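2',5'-phosphodiesterase 12 (Homo sapiens, PDB 4Z0V) is a magnesium-binding member of the endonuclease/exonuclease/phosphatase family, joining an E-set-like N-terminal domain to a DNase I-like domain. Local coordinates at residues P24-L29 against L165-L170; Q181-A186 against D190-A195. One frame throughout, in Å; residues are numbered along the deposited sequence. Where two conformers were deposited one is given.

Contact 1 bridges the two parts of the protein, setting 24-29 of the N-terminal domain against helix 159-172 of the DNase I-like part. Contact 2 stays within that second part, where strand 177-184 runs into helix 185-198. Their centres lie about 10 Å apart, and helix 185-198, which belongs to contact 2, also lies against 24-29 and Gln-167 of contact 1: Lys-28 NZ forms a salt bridge of 2.8 Å with Asp-190 OD1, and Cys-26 CB packs 3.6 Å from Ala-195 CA. Contact 1 is largely buried and relies on water between polar groups beside a small apolar touch. Contact 2 passes from a buried valine-leucine pair to an exposed first helical turn, with the magnesium ion at its far end.

Contact 1. Residues P24-L29 against L165-L170; sequences PVCPKL and LIQKEL
Lys-168 takes CG anti to the backbone N (chi1 -176°), which lays the root of its chain against the ring of Pro-24, while Gln-167 puts CG anti to its carbonyl carbon (chi1 -76°) and runs extended from the helix to bring its amide beside the backbone of Pro-24 and Cys-26. Pro-24 CD lies 3.8 Å from Lys-168 CB and 3.9 Å from Lys-168 CG, ring and chain crossing at about a right angle. The rest of the lysine leads away: its NZ bonds to Gly-22 O, and the charge makes a cation-pi contact with Phe-23. No direct hydrogen bond joins 24-29 to 165-170; two waters do the work. One accepts from Cys-26 N at 2.8 Å and sits 2.7 Å from Gln-167 OE1, with Pro-24 O a longer neighbour competing for its protons. The other accepts from Gln-167 NE2 at 2.9 Å and donates to Cys-26 O at 3.0 Å. With Ser-191 O as a further acceptor for NE2, both ends of the amide are held, which fixes its rotation. Cys-26 CB packs against the same NE2 at 4.2 Å. Beyond the contact, Ala-195 of helix 185-198 touches both Cys-26 and Gln-167, Val-25 and Pro-27 rest on Trp-43 of strand 40-46, and Lys-28 begins strand 28-32, which pairs antiparallel with 9-14.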
loop_
_atom_site.group_PDB
_atom_site.type_symbol
_atom_site.label_atom_id
_atom_site.label_comp_id
_atom_site.label_asym_id
_atom_site.label_seq_id
_atom_site.Cartn_x
_atom_site.Cartn_y
_atom_site.Cartn_z
ATOM N N PRO A 24 8.814 10.937 -11.265
ATOM C CA PRO A 24 8.576 12.175 -10.503
ATOM C C PRO A 24 9.517 12.335 -9.325
ATOM O O PRO A 24 9.743 11.387 -8.585
ATOM C CB PRO A 24 7.109 12.042 -10.040
ATOM C CG PRO A 24 6.830 10.556 -10.045
ATOM C CD PRO A 24 7.628 10.038 -11.231
ATOM N N VAL A 25 10.074 13.550 -9.169
ATOM C CA VAL A 25 10.964 13.948 -8.077
ATOM C C VAL A 25 10.055 14.570 -7.028
ATOM O O VAL A 25 9.477 15.639 -7.282
ATOM C CB VAL A 25 12.079 14.931 -8.546
ATOM C CG1 VAL A 25 12.966 15.332 -7.366
ATOM C CG2 VAL A 25 12.920 14.319 -9.661
ATOM N N CYS A 26 9.877 13.867 -5.897
ATOM C CA CYS A 26 8.930 14.251 -4.850
ATOM C C CYS A 26 9.670 14.690 -3.598
ATOM O O CYS A 26 10.098 13.855 -2.802
ATOM C CB CYS A 26 7.975 13.092 -4.563
ATOM S SG CYS A 26 7.150 12.447 -6.037
ATOM N N PRO A 27 9.870 16.003 -3.425
ATOM C CA PRO A 27 10.615 16.460 -2.253
ATOM C C PRO A 27 9.874 16.213 -0.956
ATOM O O PRO A 27 8.649 16.323 -0.915
ATOM C CB PRO A 27 10.764 17.972 -2.482
ATOM C CG PRO A 27 9.681 18.346 -3.424
ATOM C CD PRO A 27 9.439 17.130 -4.276
ATOM N N LYS A 28 10.634 15.935 0.108
ATOM C CA LYS A 28 10.079 15.858 1.446
ATOM C C LYS A 28 10.024 17.293 1.922
ATOM O O LYS A 28 11.024 18.007 1.797
ATOM C CB LYS A 28 10.952 14.962 2.357
ATOM C CG LYS A 28 10.429 14.825 3.787
ATOM C CD LYS A 28 11.312 13.818 4.512
ATOM C CE LYS A 28 10.975 13.661 5.951
ATOM N NZ LYS A 28 11.754 12.551 6.561
ATOM N N LEU A 29 8.842 17.754 2.311
ATOM C CA LEU A 29 8.632 19.104 2.844
ATOM C C LEU A 29 7.766 18.994 4.039
ATOM O O LEU A 29 6.596 18.643 3.902
ATOM C CB LEU A 29 7.968 20.111 1.872
ATOM C CG LEU A 29 8.006 19.956 0.375
ATOM C CD1 LEU A 29 6.907 20.772 -0.222
ATOM C CD2 LEU A 29 9.282 20.504 -0.190
ATOM N N LEU A 165 10.361 3.713 -8.574
ATOM C CA LEU A 165 9.331 3.031 -9.348
ATOM C C LEU A 165 8.011 3.011 -8.618
ATOM O O LEU A 165 6.985 3.254 -9.241
ATOM C CB LEU A 165 9.775 1.593 -9.670
ATOM C CG LEU A 165 10.564 1.399 -10.962
ATOM C CD1 LEU A 165 11.872 2.186 -10.942
ATOM C CD2 LEU A 165 10.877 -0.078 -11.160
ATOM N N ILE A 166 8.030 2.765 -7.300
ATOM C CA ILE A 166 6.802 2.687 -6.474
ATOM C C ILE A 166 6.144 4.067 -6.426
ATOM O O ILE A 166 4.932 4.173 -6.526
ATOM C CB ILE A 166 7.121 2.135 -5.054
ATOM C CG1 ILE A 166 7.399 0.599 -5.113
ATOM C CG2 ILE A 166 5.970 2.428 -4.054
ATOM C CD1 ILE A 166 8.259 0.052 -3.906
ATOM N N GLN A 167 6.941 5.123 -6.336
ATOM C CA GLN A 167 6.394 6.470 -6.347
ATOM C C GLN A 167 5.721 6.757 -7.680
ATOM O O GLN A 167 4.584 7.229 -7.698
ATOM C CB GLN A 167 7.500 7.507 -6.076
ATOM C CG GLN A 167 7.922 7.558 -4.595
ATOM C CD GLN A 167 9.011 8.616 -4.412
ATOM O OE1 GLN A 167 9.781 8.907 -5.317
ATOM N NE2 GLN A 167 9.094 9.231 -3.245
ATOM N N LYS A 168 6.387 6.411 -8.791
ATOM C CA LYS A 168 5.803 6.632 -10.113
ATOM C C LYS A 168 4.523 5.785 -10.275
ATOM O O LYS A 168 3.503 6.272 -10.740
ATOM C CB LYS A 168 6.817 6.303 -11.219
ATOM C CG LYS A 168 6.229 6.638 -12.610
ATOM C CD LYS A 168 7.193 6.459 -13.755
ATOM C CE LYS A 168 6.535 6.862 -15.072
ATOM N NZ LYS A 168 7.541 6.760 -16.177
ATOM N N GLU A 169 4.600 4.535 -9.859
ATOM C CA GLU A 169 3.480 3.601 -9.955
ATOM C C GLU A 169 2.256 4.104 -9.195
ATOM O O GLU A 169 1.178 4.223 -9.766
ATOM C CB GLU A 169 3.884 2.220 -9.436
ATOM C CG GLU A 169 2.711 1.262 -9.557
ATOM C CD GLU A 169 3.053 -0.175 -9.260
ATOM O OE1 GLU A 169 2.138 -1.021 -9.370
ATOM O OE2 GLU A 169 4.220 -0.455 -8.907
ATOM N N LEU A 170 2.413 4.350 -7.893
ATOM C CA LEU A 170 1.296 4.761 -7.075
ATOM C C LEU A 170 0.757 6.099 -7.446
ATOM O O LEU A 170 -0.454 6.220 -7.558
ATOM C CB LEU A 170 1.687 4.736 -5.581
ATOM C CG LEU A 170 1.919 3.329 -5.032
ATOM C CD1 LEU A 170 2.307 3.400 -3.544
ATOM C CD2 LEU A 170 0.629 2.468 -5.183
HETATM O O HOH W 1 11.037 11.298 -5.617
HETATM O O HOH W 2 11.227 11.132 -2.554
#

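Contact 2. Residues Q181-A186 against D190-A195; sequences QEVDRA and DSLVPA. With MG (magnesium ion), chain B.
Val-183 and Leu-192 make the apolar contact, meeting tip to tip with Val-183 CG1 3.6 Å from Leu-192 CD1. The valine has CG1 anti to its backbone N (chi1 178°), the branch that reaches the leucine. Leu-192 also touches Ile-166 of helix 159-172 and Phe-216 of strand 211-218, so it packs between that helix and the sheet. The one hydrogen bond between 181-186 and 190-195 lies in the first turn of helix 185-198, where Asp-190 N donates to Ala-186 O at 2.8 Å, tilted 27° from the carbonyl plane. The turn widens to the pi type directly after, at 190-192. Asp-190 OD2 also lies 3.5 Å from Ala-186 O, two acceptors side by side; OD1 is the partner of Lys-28 in a salt bridge. In this DNase I-like fold the strand that ends here carries a G1 beta bulge, Glu-182 and Val-183 both facing Gly-212; the chain turns a corner at 181-182, and the Glu-182 side chain lies far from 190-195. Metal binding falls to Glu-182: OE2 coordinates the magnesium ion at 2.0 Å and five waters complete six ligands. One of them donates to Glu-182 OE1 at 2.7 Å, while Asn-132 ND2 and Ala-135 N hold OE2 and OE1 from the protein side.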
loop_
_atom_site.group_PDB
_atom_site.type_symbol
_atom_site.label_atom_id
_atom_site.label_comp_id
_atom_site.label_asym_id
_atom_site.label_seq_id
_atom_site.Cartn_x
_atom_site.Cartn_y
_atom_site.Cartn_z
ATOM N N GLN A 181 1.150 -3.005 2.162
ATOM C CA GLN A 181 1.754 -3.922 3.116
ATOM C C GLN A 181 3.248 -3.927 2.900
ATOM O O GLN A 181 3.723 -3.515 1.834
ATOM C CB GLN A 181 1.191 -5.344 3.015
ATOM C CG GLN A 181 -0.354 -5.413 3.054
ATOM C CD GLN A 181 -0.971 -5.138 1.701
ATOM O OE1 GLN A 181 -0.430 -5.506 0.663
ATOM N NE2 GLN A 181 -2.114 -4.471 1.678
ATOM N N GLU A 182 3.996 -4.335 3.934
ATOM C CA GLU A 182 5.469 -4.403 3.920
ATOM C C GLU A 182 6.074 -3.019 3.679
ATOM O O GLU A 182 7.014 -2.838 2.875
ATOM C CB GLU A 182 5.986 -5.454 2.921
ATOM C CG GLU A 182 5.780 -6.872 3.446
ATOM C CD GLU A 182 6.635 -7.899 2.738
ATOM O OE1 GLU A 182 7.792 -7.575 2.395
ATOM O OE2 GLU A 182 6.160 -9.036 2.537
ATOM N N VAL A 183 5.539 -2.048 4.410
ATOM C CA VAL A 183 6.028 -0.675 4.365
ATOM C C VAL A 183 7.056 -0.501 5.467
ATOM O O VAL A 183 6.697 -0.551 6.646
ATOM C CB VAL A 183 4.857 0.344 4.535
ATOM C CG1 VAL A 183 5.379 1.800 4.529
ATOM C CG2 VAL A 183 3.777 0.147 3.463
ATOM N N ASP A 184 8.290 -0.181 5.108
ATOM C CA ASP A 184 9.308 0.093 6.144
ATOM C C ASP A 184 9.046 1.455 6.761
ATOM O O ASP A 184 8.469 2.332 6.098
ATOM C CB ASP A 184 10.728 0.082 5.536
ATOM C CG ASP A 184 11.111 -1.188 4.822
ATOM O OD1 ASP A 184 11.007 -1.222 3.558
ATOM O OD2 ASP A 184 11.642 -2.101 5.491
ATOM N N ARG A 185 9.474 1.639 8.033
ATOM C CA ARG A 185 9.278 2.910 8.728
ATOM C C ARG A 185 9.822 4.091 7.897
ATOM O O ARG A 185 9.083 5.054 7.684
ATOM C CB ARG A 185 9.898 2.904 10.146
ATOM C CG ARG A 185 9.674 4.234 10.879
ATOM C CD ARG A 185 10.272 4.301 12.282
ATOM N NE ARG A 185 9.594 3.435 13.255
ATOM C CZ ARG A 185 8.399 3.676 13.788
ATOM N NH1 ARG A 185 7.703 4.745 13.423
ATOM N NH2 ARG A 185 7.880 2.835 14.668
ATOM N N ALA A 186 11.081 4.035 7.402
ATOM C CA ALA A 186 11.668 5.129 6.606
ATOM C C ALA A 186 11.005 5.259 5.239
ATOM O O ALA A 186 10.954 6.362 4.708
ATOM C CB ALA A 186 13.175 4.922 6.428
ATOM N N ASP A 190 9.818 8.923 4.333
ATOM C CA ASP A 190 10.712 9.578 3.355
ATOM C C ASP A 190 10.360 9.358 1.894
ATOM O O ASP A 190 10.857 10.110 1.052
ATOM C CB ASP A 190 12.174 9.121 3.548
ATOM C CG ASP A 190 12.680 9.173 4.982
ATOM O OD1 ASP A 190 12.056 9.867 5.808
ATOM O OD2 ASP A 190 13.669 8.487 5.278
ATOM N N SER A 191 9.538 8.339 1.574
ATOM C CA SER A 191 9.199 8.103 0.176
ATOM C C SER A 191 7.688 8.235 -0.081
ATOM O O SER A 191 7.281 8.997 -0.954
ATOM C CB SER A 191 9.676 6.720 -0.247
ATOM O OG SER A 191 9.216 6.416 -1.556
ATOM N N LEU A 192 6.876 7.460 0.633
ATOM C CA LEU A 192 5.428 7.463 0.372
ATOM C C LEU A 192 4.755 8.759 0.812
ATOM O O LEU A 192 4.020 9.344 0.023
ATOM C CB LEU A 192 4.763 6.257 1.047
ATOM C CG LEU A 192 5.387 4.924 0.670
ATOM C CD1 LEU A 192 4.833 3.830 1.550
ATOM C CD2 LEU A 192 5.129 4.587 -0.833
ATOM N N VAL A 193 5.011 9.233 2.043
ATOM C CA VAL A 193 4.358 10.460 2.497
ATOM C C VAL A 193 4.721 11.645 1.558
ATOM O O VAL A 193 3.795 12.249 1.052
ATOM C CB VAL A 193 4.598 10.755 3.995
ATOM C CG1 VAL A 193 4.314 12.219 4.330
ATOM C CG2 VAL A 193 3.724 9.844 4.857
ATOM N N PRO A 194 5.990 11.928 1.202
ATOM C CA PRO A 194 6.251 13.068 0.290
ATOM C C PRO A 194 5.627 12.903 -1.096
ATOM O O PRO A 194 5.078 13.874 -1.623
ATOM C CB PRO A 194 7.786 13.096 0.201
ATOM C CG PRO A 194 8.247 12.451 1.494
ATOM C CD PRO A 194 7.260 11.336 1.678
ATOM N N ALA A 195 5.681 11.696 -1.687
ATOM C CA ALA A 195 5.106 11.517 -3.014
ATOM C C ALA A 195 3.590 11.627 -2.978
ATOM O O ALA A 195 2.981 12.351 -3.775
ATOM C CB ALA A 195 5.507 10.157 -3.582
HETATM MG MG MG B . 6.865 -10.446 1.284
HETATM O O HOH W 3 8.844 -9.976 1.816
HETATM O O HOH W 4 7.022 -11.836 2.889
HETATM O O HOH W 5 5.089 -11.307 0.850
HETATM O O HOH W 6 7.704 -11.898 -0.050
HETATM O O HOH W 7 6.705 -9.082 -0.319
#